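PDB 5IKJ: cryptic loci regulator 2 from Schizosaccharomyces pombe 972h-, which acts upstream of histone deacetylases to promote transcriptional silencing and is required for nucleosome positioning at heterochromatic loci and for silencing by the SHREC repressor complex. Local coordinates for residues 145-157 and 167-180. Residues are numbered along the deposited sequence; the frame is centred on the assembly and turned at random.
Sequences ASLPTNYQLYQRD and REFWLYGHPSGRPF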
ATOM      1  N   ALA A 145       4.816  27.226   8.992  1.00 63.52           N
ATOM      2  CA  ALA A 145       4.546  28.610   9.370  1.00 59.69           C
ATOM      3  C   ALA A 145       5.187  28.945  10.704  1.00 59.91           C
ATOM      4  O   ALA A 145       5.630  30.079  10.918  1.00 63.61           O
ATOM      5  CB  ALA A 145       3.037  28.854   9.455  1.00 62.29           C
ATOM      6  N   SER A 146       5.249  27.974  11.608  1.00 60.21           N
ATOM      7  CA  SER A 146       5.727  28.202  12.961  1.00 58.89           C
ATOM      8  C   SER A 146       6.069  26.861  13.588  1.00 61.68           C
ATOM      9  O   SER A 146       5.451  25.841  13.274  1.00 73.32           O
ATOM     10  CB  SER A 146       4.674  28.930  13.803  1.00 58.17           C
ATOM     11  OG  SER A 146       5.033  28.944  15.173  1.00 67.44           O
ATOM     12  N   LEU A 147       7.060  26.872  14.473  1.00 64.52           N
ATOM     13  CA  LEU A 147       7.370  25.676  15.233  1.00 68.29           C
ATOM     14  C   LEU A 147       6.211  25.355  16.176  1.00 67.35           C
ATOM     15  O   LEU A 147       5.477  26.254  16.596  1.00 68.84           O
ATOM     16  CB  LEU A 147       8.653  25.862  16.037  1.00 59.21           C
ATOM     17  CG  LEU A 147       9.964  25.820  15.252  1.00 65.01           C
ATOM     18  CD1 LEU A 147      11.104  26.317  16.124  1.00 64.36           C
ATOM     19  CD2 LEU A 147      10.253  24.414  14.744  1.00 56.70           C
ATOM     20  N   PRO A 148       6.019  24.083  16.519  1.00 70.19           N
ATOM     21  CA  PRO A 148       4.938  23.740  17.450  1.00 60.15           C
ATOM     22  C   PRO A 148       5.081  24.518  18.748  1.00 59.54           C
ATOM     23  O   PRO A 148       6.187  24.718  19.253  1.00 62.78           O
ATOM     24  CB  PRO A 148       5.113  22.232  17.668  1.00 62.89           C
ATOM     25  CG  PRO A 148       5.946  21.760  16.520  1.00 66.50           C
ATOM     26  CD  PRO A 148       6.816  22.906  16.132  1.00 63.90           C
ATOM     27  N   THR A 149       3.944  24.975  19.273  1.00 58.25           N
ATOM     28  CA  THR A 149       3.928  25.771  20.493  1.00 58.35           C
ATOM     29  C   THR A 149       4.832  25.159  21.555  1.00 58.33           C
ATOM     30  O   THR A 149       4.827  23.946  21.773  1.00 55.33           O
ATOM     31  CB  THR A 149       2.493  25.887  21.024  1.00 59.06           C
ATOM     32  OG1 THR A 149       1.698  26.627  20.088  1.00 62.91           O
ATOM     33  CG2 THR A 149       2.455  26.590  22.382  1.00 53.54           C
ATOM     34  N   ASN A 150       5.620  26.017  22.202  1.00 55.58           N
ATOM     35  CA  ASN A 150       6.506  25.694  23.324  1.00 57.90           C
ATOM     36  C   ASN A 150       7.773  24.955  22.908  1.00 61.86           C
ATOM     37  O   ASN A 150       8.498  24.467  23.787  1.00 64.32           O
ATOM     38  CB  ASN A 150       5.791  24.878  24.408  1.00 59.94           C
ATOM     39  CG  ASN A 150       4.851  25.723  25.244  1.00 75.29           C
ATOM     40  OD1 ASN A 150       4.422  26.796  24.822  1.00 84.25           O
ATOM     41  ND2 ASN A 150       4.535  25.247  26.442  1.00 76.04           N
ATOM     42  N   TYR A 151       8.075  24.857  21.616  1.00 52.24           N
ATOM     43  CA  TYR A 151       9.355  24.334  21.157  1.00 61.24           C
ATOM     44  C   TYR A 151      10.287  25.489  20.814  1.00 64.02           C
ATOM     45  O   TYR A 151       9.859  26.498  20.243  1.00 66.15           O
ATOM     46  CB  TYR A 151       9.180  23.422  19.939  1.00 58.63           C
ATOM     47  CG  TYR A 151       8.753  22.011  20.287  1.00 64.27           C
ATOM     48  CD1 TYR A 151       7.421  21.705  20.529  1.00 65.10           C
ATOM     49  CD2 TYR A 151       9.686  20.985  20.373  1.00 58.66           C
ATOM     50  CE1 TYR A 151       7.029  20.417  20.848  1.00 58.17           C
ATOM     51  CE2 TYR A 151       9.304  19.693  20.690  1.00 54.97           C
ATOM     52  CZ  TYR A 151       7.974  19.415  20.927  1.00 63.85           C
ATOM     53  OH  TYR A 151       7.585  18.133  21.244  1.00 52.85           O
ATOM     54  N   GLN A 152      11.563  25.337  21.167  1.00 75.25           N
ATOM     55  CA  GLN A 152      12.564  26.378  20.970  1.00 66.09           C
ATOM     56  C   GLN A 152      13.778  25.788  20.267  1.00 57.16           C
ATOM     57  O   GLN A 152      14.299  24.750  20.686  1.00 53.02           O
ATOM     58  CB  GLN A 152      12.977  27.005  22.306  1.00 69.32           C
ATOM     59  CG  GLN A 152      13.918  28.193  22.175  1.00 84.62           C
ATOM     60  CD  GLN A 152      13.278  29.375  21.478  1.00 87.16           C
ATOM     61  OE1 GLN A 152      13.747  29.820  20.430  1.00 86.14           O
ATOM     62  NE2 GLN A 152      12.201  29.893  22.057  1.00 78.35           N
ATOM     63  N   LEU A 153      14.220  26.452  19.204  1.00 58.10           N
ATOM     64  CA  LEU A 153      15.365  26.008  18.421  1.00 62.42           C
ATOM     65  C   LEU A 153      16.639  26.696  18.901  1.00 65.41           C
ATOM     66  O   LEU A 153      16.608  27.821  19.407  1.00 59.11           O
ATOM     67  CB  LEU A 153      15.137  26.302  16.937  1.00 57.91           C
ATOM     68  CG  LEU A 153      16.212  25.839  15.953  1.00 56.95           C
ATOM     69  CD1 LEU A 153      16.262  24.321  15.876  1.00 56.74           C
ATOM     70  CD2 LEU A 153      15.957  26.443  14.581  1.00 61.01           C
ATOM     71  N   TYR A 154      17.765  26.004  18.737  1.00 65.91           N
ATOM     72  CA  TYR A 154      19.054  26.511  19.189  1.00 60.48           C
ATOM     73  C   TYR A 154      20.149  26.065  18.232  1.00 67.12           C
ATOM     74  O   TYR A 154      20.031  25.032  17.567  1.00 59.64           O
ATOM     75  CB  TYR A 154      19.404  26.017  20.598  1.00 57.84           C
ATOM     76  CG  TYR A 154      18.458  26.474  21.682  1.00 66.09           C
ATOM     77  CD1 TYR A 154      17.255  25.818  21.901  1.00 62.02           C
ATOM     78  CD2 TYR A 154      18.778  27.549  22.499  1.00 66.98           C
ATOM     79  CE1 TYR A 154      16.392  26.227  22.896  1.00 65.80           C
ATOM     80  CE2 TYR A 154      17.919  27.967  23.495  1.00 63.49           C
ATOM     81  CZ  TYR A 154      16.728  27.302  23.690  1.00 70.29           C
ATOM     82  OH  TYR A 154      15.869  27.716  24.682  1.00 67.73           O
ATOM     83  N   GLN A 155      21.216  26.858  18.173  1.00 62.67           N
ATOM     84  CA  GLN A 155      22.473  26.452  17.557  1.00 58.90           C
ATOM     85  C   GLN A 155      23.465  26.116  18.663  1.00 56.06           C
ATOM     86  O   GLN A 155      23.656  26.911  19.589  1.00 64.86           O
ATOM     87  CB  GLN A 155      23.040  27.560  16.667  1.00 65.57           C
ATOM     88  CG  GLN A 155      24.216  27.115  15.803  1.00 64.30           C
ATOM     89  CD  GLN A 155      24.754  28.227  14.920  1.00 60.02           C
ATOM     90  OE1 GLN A 155      24.453  28.288  13.728  1.00 61.36           O
ATOM     91  NE2 GLN A 155      25.563  29.108  15.500  1.00 59.54           N
ATOM     92  N   ARG A 156      24.086  24.943  18.572  1.00 60.27           N
ATOM     93  CA  ARG A 156      25.077  24.515  19.551  1.00 74.24           C
ATOM     94  C   ARG A 156      26.414  24.296  18.862  1.00 65.64           C
ATOM     95  O   ARG A 156      26.485  23.618  17.832  1.00 62.29           O
ATOM     96  CB  ARG A 156      24.655  23.230  20.267  1.00 71.54           C
ATOM     97  CG  ARG A 156      25.426  22.997  21.562  1.00 73.74           C
ATOM     98  CD  ARG A 156      25.048  21.684  22.223  1.00 73.57           C
ATOM     99  NE  ARG A 156      25.769  20.550  21.647  1.00 87.38           N
ATOM    100  CZ  ARG A 156      26.652  19.788  22.291  1.00 87.17           C
ATOM    101  NH1 ARG A 156      27.238  18.784  21.654  1.00 76.39           N
ATOM    102  NH2 ARG A 156      26.952  20.009  23.564  1.00 84.02           N
ATOM    103  N   ASP A 157      27.466  24.868  19.437  1.00 75.36           N
ATOM    104  CA  ASP A 157      28.819  24.633  18.962  1.00 81.65           C
ATOM    105  C   ASP A 157      29.330  23.295  19.480  1.00 87.52           C
ATOM    106  O   ASP A 157      28.994  22.861  20.585  1.00 85.68           O
ATOM    107  CB  ASP A 157      29.748  25.757  19.419  1.00 80.09           C
ATOM    108  CG  ASP A 157      29.272  27.124  18.971  1.00 83.70           C
ATOM    109  OD1 ASP A 157      28.692  27.222  17.869  1.00 89.84           O
ATOM    110  OD2 ASP A 157      29.473  28.100  19.723  1.00 89.10           O
ATOM    111  N   ARG A 167      28.468  22.286  13.575  1.00 74.20           N
ATOM    112  CA  ARG A 167      27.376  22.860  14.346  1.00 70.37           C
ATOM    113  C   ARG A 167      26.193  21.900  14.400  1.00 56.61           C
ATOM    114  O   ARG A 167      25.924  21.154  13.455  1.00 52.96           O
ATOM    115  CB  ARG A 167      26.922  24.190  13.741  1.00 60.40           C
ATOM    116  CG  ARG A 167      27.216  25.409  14.598  1.00 60.34           C
ATOM    117  CD  ARG A 167      28.696  25.744  14.610  1.00 67.91           C
ATOM    118  NE  ARG A 167      28.957  27.017  15.277  1.00 65.73           N
ATOM    119  CZ  ARG A 167      28.948  28.203  14.674  1.00 66.66           C
ATOM    120  NH1 ARG A 167      28.694  28.299  13.375  1.00 67.01           N
ATOM    121  NH2 ARG A 167      29.195  29.302  15.374  1.00 61.88           N
ATOM    122  N   GLU A 168      25.484  21.932  15.523  1.00 65.85           N
ATOM    123  CA  GLU A 168      24.268  21.157  15.712  1.00 66.49           C
ATOM    124  C   GLU A 168      23.124  22.090  16.082  1.00 63.78           C
ATOM    125  O   GLU A 168      23.319  23.095  16.772  1.00 62.43           O
ATOM    126  CB  GLU A 168      24.450  20.094  16.801  1.00 62.10           C
ATOM    127  CG  GLU A 168      25.439  19.005  16.422  1.00 71.74           C
ATOM    128  CD  GLU A 168      25.672  18.005  17.537  1.00 72.85           C
ATOM    129  OE1 GLU A 168      24.964  18.077  18.563  1.00 72.88           O
ATOM    130  OE2 GLU A 168      26.567  17.146  17.387  1.00 88.95           O
ATOM    131  N   PHE A 169      21.926  21.750  15.615  1.00 56.02           N
ATOM    132  CA  PHE A 169      20.731  22.552  15.852  1.00 63.60           C
ATOM    133  C   PHE A 169      19.784  21.751  16.738  1.00 53.47           C
ATOM    134  O   PHE A 169      19.178  20.774  16.285  1.00 48.78           O
ATOM    135  CB  PHE A 169      20.074  22.944  14.529  1.00 61.58           C
ATOM    136  CG  PHE A 169      20.975  23.736  13.625  1.00 65.14           C
ATOM    137  CD1 PHE A 169      21.129  25.101  13.801  1.00 61.66           C
ATOM    138  CD2 PHE A 169      21.678  23.114  12.606  1.00 68.09           C
ATOM    139  CE1 PHE A 169      21.962  25.833  12.974  1.00 67.77           C
ATOM    140  CE2 PHE A 169      22.513  23.840  11.776  1.00 64.36           C
ATOM    141  CZ  PHE A 169      22.654  25.202  11.961  1.00 70.55           C
ATOM    142  N   TRP A 170      19.658  22.169  17.994  1.00 49.93           N
ATOM    143  CA  TRP A 170      18.891  21.442  18.995  1.00 60.61           C
ATOM    144  C   TRP A 170      17.519  22.078  19.182  1.00 68.93           C
ATOM    145  O   TRP A 170      17.395  23.305  19.254  1.00 61.57           O
ATOM    146  CB  TRP A 170      19.634  21.412  20.333  1.00 57.92           C
ATOM    147  CG  TRP A 170      20.849  20.535  20.336  1.00 54.85           C
ATOM    148  CD1 TRP A 170      21.494  20.016  19.251  1.00 58.46           C
ATOM    149  CD2 TRP A 170      21.560  20.070  21.486  1.00 55.50           C
ATOM    150  NE1 TRP A 170      22.566  19.258  19.656  1.00 51.90           N
ATOM    151  CE2 TRP A 170      22.628  19.275  21.024  1.00 54.16           C
ATOM    152  CE3 TRP A 170      21.399  20.250  22.863  1.00 47.63           C
ATOM    153  CZ2 TRP A 170      23.528  18.659  21.890  1.00 53.09           C
ATOM    154  CZ3 TRP A 170      22.294  19.641  23.720  1.00 60.37           C
ATOM    155  CH2 TRP A 170      23.346  18.856  23.232  1.00 60.25           C
ATOM    156  N   LEU A 171      16.492  21.235  19.263  1.00 59.40           N
ATOM    157  CA  LEU A 171      15.119  21.676  19.501  1.00 55.89           C
ATOM    158  C   LEU A 171      14.661  21.122  20.846  1.00 46.74           C
ATOM    159  O   LEU A 171      14.498  19.907  20.999  1.00 55.15           O
ATOM    160  CB  LEU A 171      14.197  21.213  18.377  1.00 60.56           C
ATOM    161  CG  LEU A 171      12.774  21.780  18.418  1.00 67.78           C
ATOM    162  CD1 LEU A 171      12.767  23.238  17.992  1.00 62.21           C
ATOM    163  CD2 LEU A 171      11.842  20.957  17.548  1.00 55.15           C
ATOM    164  N   TYR A 172      14.461  22.009  21.815  1.00 57.50           N
ATOM    165  CA  TYR A 172      13.908  21.635  23.108  1.00 52.57           C
ATOM    166  C   TYR A 172      12.392  21.810  23.104  1.00 57.54           C
ATOM    167  O   TYR A 172      11.819  22.479  22.241  1.00 53.78           O
ATOM    168  CB  TYR A 172      14.523  22.475  24.229  1.00 57.13           C
ATOM    169  CG  TYR A 172      15.924  22.063  24.631  1.00 59.88           C
ATOM    170  CD1 TYR A 172      17.034  22.522  23.933  1.00 58.08           C
ATOM    171  CD2 TYR A 172      16.138  21.230  25.723  1.00 62.64           C
ATOM    172  CE1 TYR A 172      18.317  22.154  24.305  1.00 57.98           C
ATOM    173  CE2 TYR A 172      17.416  20.856  26.101  1.00 58.42           C
ATOM    174  CZ  TYR A 172      18.501  21.322  25.388  1.00 61.00           C
ATOM    175  OH  TYR A 172      19.774  20.955  25.761  1.00 66.71           O
ATOM    176  N   GLY A 173      11.744  21.196  24.094  1.00 53.50           N
ATOM    177  CA  GLY A 173      10.301  21.268  24.221  1.00 52.98           C
ATOM    178  C   GLY A 173       9.665  19.932  24.539  1.00 64.09           C
ATOM    179  O   GLY A 173       8.574  19.877  25.113  1.00 56.15           O
ATOM    180  N   HIS A 174      10.341  18.847  24.179  1.00 61.38           N
ATOM    181  CA  HIS A 174       9.778  17.523  24.384  1.00 49.57           C
ATOM    182  C   HIS A 174       9.576  17.269  25.878  1.00 45.38           C
ATOM    183  O   HIS A 174      10.433  17.637  26.690  1.00 54.89           O
ATOM    184  CB  HIS A 174      10.696  16.457  23.785  1.00 53.93           C
ATOM    185  CG  HIS A 174      10.076  15.097  23.707  1.00 42.38           C
ATOM    186  ND1 HIS A 174      10.164  14.177  24.729  1.00 48.89           N
ATOM    187  CD2 HIS A 174       9.359  14.500  22.726  1.00 49.89           C
ATOM    188  CE1 HIS A 174       9.529  13.073  24.381  1.00 47.06           C
ATOM    189  NE2 HIS A 174       9.031  13.244  23.170  1.00 51.59           N
ATOM    190  N   PRO A 175       8.460  16.647  26.277  1.00 49.68           N
ATOM    191  CA  PRO A 175       8.193  16.474  27.717  1.00 49.07           C
ATOM    192  C   PRO A 175       9.311  15.791  28.487  1.00 50.44           C
ATOM    193  O   PRO A 175       9.450  16.026  29.695  1.00 56.02           O
ATOM    194  CB  PRO A 175       6.910  15.631  27.730  1.00 52.00           C
ATOM    195  CG  PRO A 175       6.241  15.939  26.443  1.00 52.75           C
ATOM    196  CD  PRO A 175       7.340  16.167  25.449  1.00 57.83           C
ATOM    197  N   SER A 176      10.112  14.945  27.837  1.00 51.35           N
ATOM    198  CA  SER A 176      11.193  14.259  28.536  1.00 47.23           C
ATOM    199  C   SER A 176      12.277  15.213  29.020  1.00 48.55           C
ATOM    200  O   SER A 176      13.127  14.804  29.820  1.00 52.49           O
ATOM    201  CB  SER A 176      11.818  13.199  27.626  1.00 51.92           C
ATOM    202  OG  SER A 176      12.529  13.796  26.554  1.00 49.21           O
ATOM    203  N   GLY A 177      12.269  16.464  28.563  1.00 47.63           N
ATOM    204  CA  GLY A 177      13.312  17.406  28.900  1.00 53.06           C
ATOM    205  C   GLY A 177      14.542  17.323  28.026  1.00 58.21           C
ATOM    206  O   GLY A 177      15.493  18.083  28.253  1.00 57.32           O
ATOM    207  N   ARG A 178      14.558  16.429  27.028  1.00 54.56           N
ATOM    208  CA  ARG A 178      15.725  16.256  26.186  1.00 56.95           C
ATOM    209  C   ARG A 178      15.516  16.915  24.827  1.00 50.49           C
ATOM    210  O   ARG A 178      14.385  17.021  24.346  1.00 51.33           O
ATOM    211  CB  ARG A 178      16.029  14.769  25.988  1.00 53.14           C
ATOM    212  CG  ARG A 178      16.464  14.078  27.263  1.00 58.02           C
ATOM    213  CD  ARG A 178      16.727  12.603  27.050  1.00 57.13           C
ATOM    214  NE  ARG A 178      16.972  11.922  28.318  1.00 62.10           N
ATOM    215  CZ  ARG A 178      17.555  10.734  28.437  1.00 56.76           C
ATOM    216  NH1 ARG A 178      17.975  10.082  27.360  1.00 62.26           N
ATOM    217  NH2 ARG A 178      17.728  10.200  29.637  1.00 54.34           N
ATOM    218  N   PRO A 179      16.593  17.370  24.194  1.00 50.28           N
ATOM    219  CA  PRO A 179      16.467  18.004  22.881  1.00 53.77           C
ATOM    220  C   PRO A 179      16.459  16.994  21.748  1.00 49.80           C
ATOM    221  O   PRO A 179      16.980  15.884  21.866  1.00 54.94           O
ATOM    222  CB  PRO A 179      17.718  18.886  22.804  1.00 53.14           C
ATOM    223  CG  PRO A 179      18.730  18.129  23.601  1.00 54.33           C
ATOM    224  CD  PRO A 179      17.971  17.447  24.711  1.00 51.54           C
ATOM    225  N   PHE A 180      15.845  17.397  20.638  1.00 50.82           N
ATOM    226  CA  PHE A 180      16.066  16.745  19.351  1.00 55.43           C
ATOM    227  C   PHE A 180      17.313  17.373  18.739  1.00 60.47           C
ATOM    228  O   PHE A 180      17.305  18.555  18.381  1.00 52.68           O
ATOM    229  CB  PHE A 180      14.864  16.911  18.423  1.00 49.93           C
ATOM    230  CG  PHE A 180      13.653  16.115  18.831  1.00 51.83           C
ATOM    231  CD1 PHE A 180      13.550  14.769  18.516  1.00 53.43           C
ATOM    232  CD2 PHE A 180      12.606  16.720  19.508  1.00 54.59           C
ATOM    233  CE1 PHE A 180      12.432  14.039  18.880  1.00 56.31           C
ATOM    234  CE2 PHE A 180      11.485  15.995  19.873  1.00 52.65           C
ATOM    235  CZ  PHE A 180      11.398  14.655  19.560  1.00 50.50           C
TER
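Arg156 lays its side chain over one face of the Trp170 indole, with Arg156 CD 3.4 Å from the centroid of the six-membered ring in a CH-pi contact. The guanidinium follows nearly flat, its plane 20° from that of the indole. A bend at chi3 (83°) after an extended start turns the group onto the ring, and the length of arginine lets it shield a broad aromatic while its charge stays beside an acid. Nearer the hairpin's open end, the edge of the Tyr172 ring meets the face of Tyr154 in an offset edge-to-face pair, planes at 85°.

The backbones form an antiparallel beta hairpin, strands 152-156 and 168-172, whose hydrogen-bonded pairs are Gln152 with Tyr172, Tyr154 with Trp170 and Arg156 with Glu168. Strand 42-44 extends it into a three-stranded sheet on the far side of 152-156.

On the face opposite Tyr154 and Trp170, apolar groups gather round Leu171, whose branched end suits it to two neighbours: CD1 lies 4.0 Å from Leu153 CB, and CD2 3.6 Å from Tyr151 CD2. Leu171 also packs on Phe186 of helix 183-195. The Tyr151 ring takes Gly173 CA over one face, 4.1 Å from the centroid. Glycine suits this place because its backbone angles are ones that only glycine takes comfortably, and its bare CA can lie close over the ring. His174 packs edge-to-face on His189, a zinc ligand.

Among the polar contacts, Glu168 takes the indole N-H in the ring plane on its anti lone pair, Trp170 NE1 to Glu168 OE1 2.9 Å; Arg156 NH1 lies farther from the same OE1, in a long salt bridge. At the loop end, Asp157 OD1 receives Arg167 NE at 2.6 Å in a salt bridge, a short acid sufficing because the arginine runs alongside. The Gln155 amide nitrogen sits over that guanidinium's centre. Gln155 OE1 hydrogen-bonds to Lys51, and Tyr151 OH to Asp21.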